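Local coordinates for protein HP0721 (Helicobacter pylori, PDB 2XRH) that is of unknown function but is a secreted protein of the DUF1104 family whose helical fold has a pocket that can hold nicotinic acid, at residues Lys9-Met22 and Asp30-Met42. Residues are numbered along the deposited sequence; the frame is centred on the assembly and turned at random.
Sequences KDFSKTSDEDLAKM and DIVDYTKELKKRM. With NIO (nicotinic acid), chain B.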
loop_
_atom_site.group_PDB
_atom_site.type_symbol
_atom_site.label_atom_id
_atom_site.label_comp_id
_atom_site.label_asym_id
_atom_site.label_seq_id
_atom_site.Cartn_x
_atom_site.Cartn_y
_atom_site.Cartn_z
ATOM N N LYS A 9 6.682 -26.475 15.166
ATOM C CA LYS A 9 6.562 -25.020 15.033
ATOM C C LYS A 9 6.062 -24.726 13.629
ATOM O O LYS A 9 6.839 -24.431 12.711
ATOM C CB LYS A 9 7.879 -24.275 15.301
ATOM C CG LYS A 9 7.758 -22.733 15.192
ATOM C CD LYS A 9 9.132 -22.067 15.210
ATOM C CE LYS A 9 9.056 -20.571 14.895
ATOM N NZ LYS A 9 8.229 -19.821 15.878
ATOM N N ASP A 10 4.755 -24.828 13.460
ATOM C CA ASP A 10 4.143 -24.524 12.179
ATOM C C ASP A 10 2.644 -24.247 12.364
ATOM O O ASP A 10 2.148 -24.131 13.493
ATOM C CB ASP A 10 4.422 -25.658 11.160
ATOM C CG ASP A 10 3.793 -27.011 11.560
ATOM O OD1 ASP A 10 2.722 -27.059 12.220
ATOM O OD2 ASP A 10 4.397 -28.053 11.198
ATOM N N PHE A 11 1.943 -24.133 11.241
ATOM C CA PHE A 11 0.526 -23.834 11.191
ATOM C C PHE A 11 -0.253 -25.060 10.751
ATOM O O PHE A 11 -1.436 -24.969 10.466
ATOM C CB PHE A 11 0.318 -22.735 10.173
ATOM C CG PHE A 11 1.031 -21.463 10.502
ATOM C CD1 PHE A 11 0.535 -20.598 11.470
ATOM C CD2 PHE A 11 2.187 -21.110 9.808
ATOM C CE1 PHE A 11 1.184 -19.372 11.716
ATOM C CE2 PHE A 11 2.850 -19.939 10.073
ATOM C CZ PHE A 11 2.361 -19.081 11.030
ATOM N N SER A 12 0.389 -26.226 10.729
ATOM C CA SER A 12 -0.324 -27.436 10.277
ATOM C C SER A 12 -1.460 -27.887 11.236
ATOM O O SER A 12 -2.387 -28.581 10.816
ATOM C CB SER A 12 0.676 -28.579 10.049
ATOM O OG SER A 12 1.363 -28.849 11.248
ATOM N N LYS A 13 -1.393 -27.510 12.506
ATOM C CA LYS A 13 -2.432 -27.889 13.478
ATOM C C LYS A 13 -3.433 -26.772 13.783
ATOM O O LYS A 13 -4.356 -26.943 14.579
ATOM C CB LYS A 13 -1.781 -28.385 14.775
ATOM C CG LYS A 13 -0.954 -29.668 14.628
ATOM C CD LYS A 13 -1.825 -30.882 14.207
ATOM C CE LYS A 13 -1.002 -32.189 14.084
ATOM N NZ LYS A 13 -0.947 -32.951 15.388
ATOM N N THR A 14 -3.246 -25.611 13.155
ATOM C CA THR A 14 -4.101 -24.452 13.410
ATOM C C THR A 14 -5.377 -24.588 12.595
ATOM O O THR A 14 -5.317 -24.940 11.422
ATOM C CB THR A 14 -3.332 -23.147 13.027
ATOM O OG1 THR A 14 -2.088 -23.141 13.744
ATOM C CG2 THR A 14 -4.122 -21.841 13.351
ATOM N N SER A 15 -6.517 -24.252 13.194
ATOM C CA SER A 15 -7.784 -24.283 12.487
ATOM C C SER A 15 -7.839 -23.231 11.392
ATOM O O SER A 15 -7.108 -22.233 11.458
ATOM C CB SER A 15 -8.937 -24.067 13.458
ATOM O OG SER A 15 -8.951 -22.755 13.962
ATOM N N ASP A 16 -8.660 -23.462 10.369
ATOM C CA ASP A 16 -8.880 -22.471 9.309
ATOM C C ASP A 16 -9.268 -21.118 9.926
ATOM O O ASP A 16 -8.796 -20.054 9.493
ATOM C CB ASP A 16 -9.993 -22.911 8.343
ATOM C CG ASP A 16 -9.646 -24.123 7.503
ATOM O OD1 ASP A 16 -8.487 -24.571 7.413
ATOM O OD2 ASP A 16 -10.593 -24.625 6.892
ATOM N N GLU A 17 -10.133 -21.164 10.929
ATOM C CA GLU A 17 -10.600 -19.970 11.670
ATOM C C GLU A 17 -9.459 -19.180 12.205
ATOM O O GLU A 17 -9.357 -17.965 11.951
ATOM C CB GLU A 17 -11.497 -20.381 12.837
ATOM C CG GLU A 17 -11.988 -19.215 13.669
ATOM C CD GLU A 17 -13.033 -19.614 14.718
ATOM O OE1 GLU A 17 -13.557 -20.733 14.662
ATOM O OE2 GLU A 17 -13.355 -18.796 15.591
ATOM N N ASP A 18 -8.603 -19.865 12.957
ATOM C CA ASP A 18 -7.468 -19.215 13.568
ATOM C C ASP A 18 -6.464 -18.736 12.542
ATOM O O ASP A 18 -5.822 -17.707 12.764
ATOM C CB ASP A 18 -6.825 -20.122 14.625
ATOM C CG ASP A 18 -7.685 -20.277 15.864
ATOM O OD1 ASP A 18 -8.694 -19.528 16.038
ATOM O OD2 ASP A 18 -7.351 -21.178 16.662
ATOM N N LEU A 19 -6.297 -19.439 11.425
ATOM C CA LEU A 19 -5.420 -18.933 10.363
ATOM C C LEU A 19 -5.977 -17.636 9.783
ATOM O O LEU A 19 -5.227 -16.678 9.511
ATOM C CB LEU A 19 -5.252 -19.938 9.226
ATOM C CG LEU A 19 -4.346 -21.148 9.455
ATOM C CD1 LEU A 19 -4.395 -22.101 8.258
ATOM C CD2 LEU A 19 -2.910 -20.755 9.766
ATOM N N ALA A 20 -7.288 -17.590 9.554
ATOM C CA ALA A 20 -7.898 -16.339 9.087
ATOM C C ALA A 20 -7.718 -15.190 10.085
ATOM O O ALA A 20 -7.365 -14.072 9.682
ATOM C CB ALA A 20 -9.357 -16.529 8.770
ATOM N N LYS A 21 -7.916 -15.453 11.373
ATOM C CA LYS A 21 -7.860 -14.421 12.414
ATOM C C LYS A 21 -6.479 -13.781 12.589
ATOM O O LYS A 21 -6.385 -12.671 13.081
ATOM C CB LYS A 21 -8.341 -14.989 13.739
ATOM C CG LYS A 21 -9.842 -15.132 13.783
ATOM C CD LYS A 21 -10.302 -15.863 15.013
ATOM C CE LYS A 21 -11.817 -15.780 15.092
ATOM N NZ LYS A 21 -12.343 -16.452 16.283
ATOM N N MET A 22 -5.443 -14.475 12.160
ATOM C CA MET A 22 -4.070 -13.955 12.279
ATOM C C MET A 22 -3.650 -13.195 11.015
ATOM O O MET A 22 -2.529 -12.691 10.942
ATOM C CB MET A 22 -3.063 -15.026 12.642
ATOM C CG MET A 22 -2.939 -16.090 11.673
ATOM S SD MET A 22 -1.679 -17.316 12.172
ATOM C CE MET A 22 -2.509 -18.158 13.480
ATOM N N ASP A 30 7.632 -15.736 9.631
ATOM C CA ASP A 30 6.697 -16.873 9.540
ATOM C C ASP A 30 5.794 -16.788 8.328
ATOM O O ASP A 30 4.993 -17.713 8.125
ATOM C CB ASP A 30 5.818 -16.959 10.787
ATOM C CG ASP A 30 6.613 -17.192 12.053
ATOM O OD1 ASP A 30 7.558 -18.021 12.025
ATOM O OD2 ASP A 30 6.277 -16.567 13.093
ATOM N N ILE A 31 5.996 -15.790 7.473
ATOM C CA ILE A 31 5.045 -15.519 6.404
ATOM C C ILE A 31 5.067 -16.539 5.287
ATOM O O ILE A 31 4.017 -16.841 4.734
ATOM C CB ILE A 31 5.083 -14.037 5.859
ATOM C CG1 ILE A 31 3.670 -13.584 5.424
ATOM C CG2 ILE A 31 6.149 -13.811 4.777
ATOM C CD1 ILE A 31 2.670 -13.405 6.658
ATOM N N VAL A 32 6.239 -17.077 4.945
ATOM C CA VAL A 32 6.291 -18.098 3.901
ATOM C C VAL A 32 5.536 -19.361 4.356
ATOM O O VAL A 32 4.731 -19.911 3.616
ATOM C CB VAL A 32 7.762 -18.421 3.477
ATOM C CG1 VAL A 32 7.840 -19.674 2.618
ATOM C CG2 VAL A 32 8.337 -17.225 2.717
ATOM N N ASP A 33 5.768 -19.803 5.573
ATOM C CA ASP A 33 5.073 -20.947 6.104
ATOM C C ASP A 33 3.573 -20.698 6.208
ATOM O O ASP A 33 2.774 -21.558 5.883
ATOM C CB ASP A 33 5.614 -21.320 7.481
ATOM C CG ASP A 33 6.986 -22.013 7.422
ATOM O OD1 ASP A 33 7.459 -22.391 6.332
ATOM O OD2 ASP A 33 7.594 -22.155 8.494
ATOM N N TYR A 34 3.188 -19.498 6.621
ATOM C CA TYR A 34 1.770 -19.161 6.696
ATOM C C TYR A 34 1.117 -19.225 5.327
ATOM O O TYR A 34 0.038 -19.795 5.170
ATOM C CB TYR A 34 1.640 -17.761 7.270
ATOM C CG TYR A 34 0.218 -17.226 7.420
ATOM C CD1 TYR A 34 -0.672 -17.746 8.319
ATOM C CD2 TYR A 34 -0.177 -16.108 6.678
ATOM C CE1 TYR A 34 -1.971 -17.213 8.452
ATOM C CE2 TYR A 34 -1.428 -15.568 6.812
ATOM C CZ TYR A 34 -2.330 -16.108 7.683
ATOM O OH TYR A 34 -3.589 -15.559 7.812
ATOM N N THR A 35 1.746 -18.630 4.344
ATOM C CA THR A 35 1.225 -18.568 2.986
ATOM C C THR A 35 1.139 -19.963 2.379
ATOM O O THR A 35 0.129 -20.311 1.784
ATOM C CB THR A 35 2.119 -17.670 2.132
ATOM O OG1 THR A 35 2.181 -16.358 2.712
ATOM C CG2 THR A 35 1.655 -17.565 0.702
ATOM N N LYS A 36 2.177 -20.780 2.582
ATOM C CA LYS A 36 2.122 -22.179 2.163
ATOM C C LYS A 36 0.947 -22.914 2.817
ATOM O O LYS A 36 0.266 -23.686 2.142
ATOM C CB LYS A 36 3.457 -22.887 2.432
ATOM C CG LYS A 36 4.605 -22.387 1.557
ATOM C CD LYS A 36 5.937 -23.035 1.918
ATOM C CE LYS A 36 6.989 -22.663 0.885
ATOM N NZ LYS A 36 8.342 -23.286 1.193
ATOM N N GLU A 37 0.699 -22.697 4.094
ATOM C CA GLU A 37 -0.402 -23.352 4.777
ATOM C C GLU A 37 -1.758 -22.904 4.210
ATOM O O GLU A 37 -2.617 -23.721 3.942
ATOM C CB GLU A 37 -0.365 -23.180 6.276
ATOM C CG GLU A 37 -1.397 -24.048 7.009
ATOM C CD GLU A 37 -1.043 -25.549 7.017
ATOM O OE1 GLU A 37 0.158 -25.884 6.893
ATOM O OE2 GLU A 37 -1.960 -26.376 7.131
ATOM N N LEU A 38 -1.911 -21.617 3.965
ATOM C CA LEU A 38 -3.160 -21.078 3.410
ATOM C C LEU A 38 -3.413 -21.664 2.047
ATOM O O LEU A 38 -4.520 -22.079 1.786
ATOM C CB LEU A 38 -3.080 -19.554 3.325
ATOM C CG LEU A 38 -3.174 -18.701 4.582
ATOM C CD1 LEU A 38 -3.084 -17.217 4.157
ATOM C CD2 LEU A 38 -4.438 -18.990 5.391
ATOM N N LYS A 39 -2.371 -21.760 1.218
ATOM C CA LYS A 39 -2.479 -22.288 -0.152
ATOM C C LYS A 39 -2.829 -23.761 -0.078
ATOM O O LYS A 39 -3.690 -24.216 -0.807
ATOM C CB LYS A 39 -1.243 -22.028 -1.006
ATOM C CG LYS A 39 -1.021 -20.567 -1.370
ATOM C CD LYS A 39 0.212 -20.393 -2.301
ATOM C CE LYS A 39 0.400 -18.957 -2.820
ATOM N NZ LYS A 39 -0.215 -18.683 -4.166
ATOM N N LYS A 40 -2.183 -24.482 0.824
ATOM C CA LYS A 40 -2.507 -25.896 1.069
ATOM C C LYS A 40 -3.994 -26.091 1.375
ATOM O O LYS A 40 -4.653 -26.958 0.776
ATOM C CB LYS A 40 -1.661 -26.442 2.219
ATOM C CG LYS A 40 -2.127 -27.772 2.761
ATOM C CD LYS A 40 -0.979 -28.464 3.486
ATOM C CE LYS A 40 0.251 -28.615 2.592
ATOM N NZ LYS A 40 0.034 -29.539 1.446
ATOM N N ARG A 41 -4.532 -25.295 2.289
ATOM C CA ARG A 41 -5.922 -25.409 2.711
ATOM C C ARG A 41 -6.852 -25.031 1.558
ATOM O O ARG A 41 -7.813 -25.737 1.271
ATOM C CB ARG A 41 -6.274 -24.524 3.925
ATOM C CG ARG A 41 -5.425 -24.646 5.177
ATOM C CD ARG A 41 -5.493 -25.954 5.842
ATOM N NE ARG A 41 -4.573 -26.017 7.003
ATOM C CZ ARG A 41 -4.841 -25.686 8.264
ATOM N NH1 ARG A 41 -6.053 -25.285 8.634
ATOM N NH2 ARG A 41 -3.899 -25.842 9.206
ATOM N N MET A 42 -6.520 -23.956 0.867
ATOM C CA MET A 42 -7.399 -23.448 -0.195
ATOM C C MET A 42 -7.486 -24.364 -1.400
ATOM O O MET A 42 -8.549 -24.451 -2.026
ATOM C CB MET A 42 -6.941 -22.092 -0.673
ATOM C CG MET A 42 -7.308 -21.021 0.271
ATOM S SD MET A 42 -6.900 -19.428 -0.469
ATOM C CE MET A 42 -7.727 -18.305 0.634
HETATM N N NIO B . 0.483 -13.692 3.021
HETATM C C1 NIO B . 0.334 -12.802 4.024
HETATM C C2 NIO B . 0.348 -11.421 3.756
HETATM C C3 NIO B . 0.545 -10.960 2.487
HETATM C C4 NIO B . 0.690 -11.906 1.484
HETATM C C5 NIO B . 0.661 -13.267 1.775
HETATM C C6 NIO B . 0.279 -10.438 4.869
HETATM O O1 NIO B . 0.881 -9.338 4.698
HETATM O O2 NIO B . -0.283 -10.747 5.927
HETATM O O HOH W 1 7.776 -16.825 15.306
HETATM O O HOH W 2 2.621 -25.167 8.347
#
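Arg41 reaches from helix 31-44 to the loop that leads into helix 16-21. Its guanidinium lies end-on to the carbonyl of Thr14, and NH1 and NH2 both donate to that one oxygen, with NH2 2.8 Å from Thr14 O. NH1 also bonds Asp16 OD1 at 2.8 Å, a salt bridge made on the anti side of the carboxylate. From within its own helix, Glu37 OE2 takes NE at 2.6 Å and NH2 as well. Glu37 is bent at chi2 (72°), which brings its carboxylate to the side of the guanidinium. These partners, all near the guanidinium plane, fix its rotation. Leu19 CD1 sits over one face, 3.6 Å from Arg41 CZ.

Leu19 is a knob in a hole formed by Tyr34, Glu37, Leu38 and Arg41. The short helix 16-21 runs at 135° to the 31-42 part of the longer helix, as part of an all-helical fold. Ser15 is the N-cap of helix 16-21, its side chain accepting from Asp18 N.

With CG anti to the backbone N, the Tyr34 ring reaches along the contact and its hydroxyl donates to Leu19 O at 2.6 Å, near the C-terminal end of the short helix. Leu38 CG lies over one ring face. Met22 CG comes to 3.5 Å from Tyr34 CE1, and its sulfur makes an oblique Met-aromatic contact. Tyr34 turns its edge to the face of Phe11 in a T-shaped pair, with planes at 66°. A water joins Phe11 N to Glu37 OE1, and another links Lys9 NZ to Asp30 OD2.

On a different side of helix 31-44, Ile31 and Thr35 line the nicotinic acid pocket. Thr35 OG1 is 3.2 Å from the ligand N, and Arg76 hydrogen-bonds the ligand.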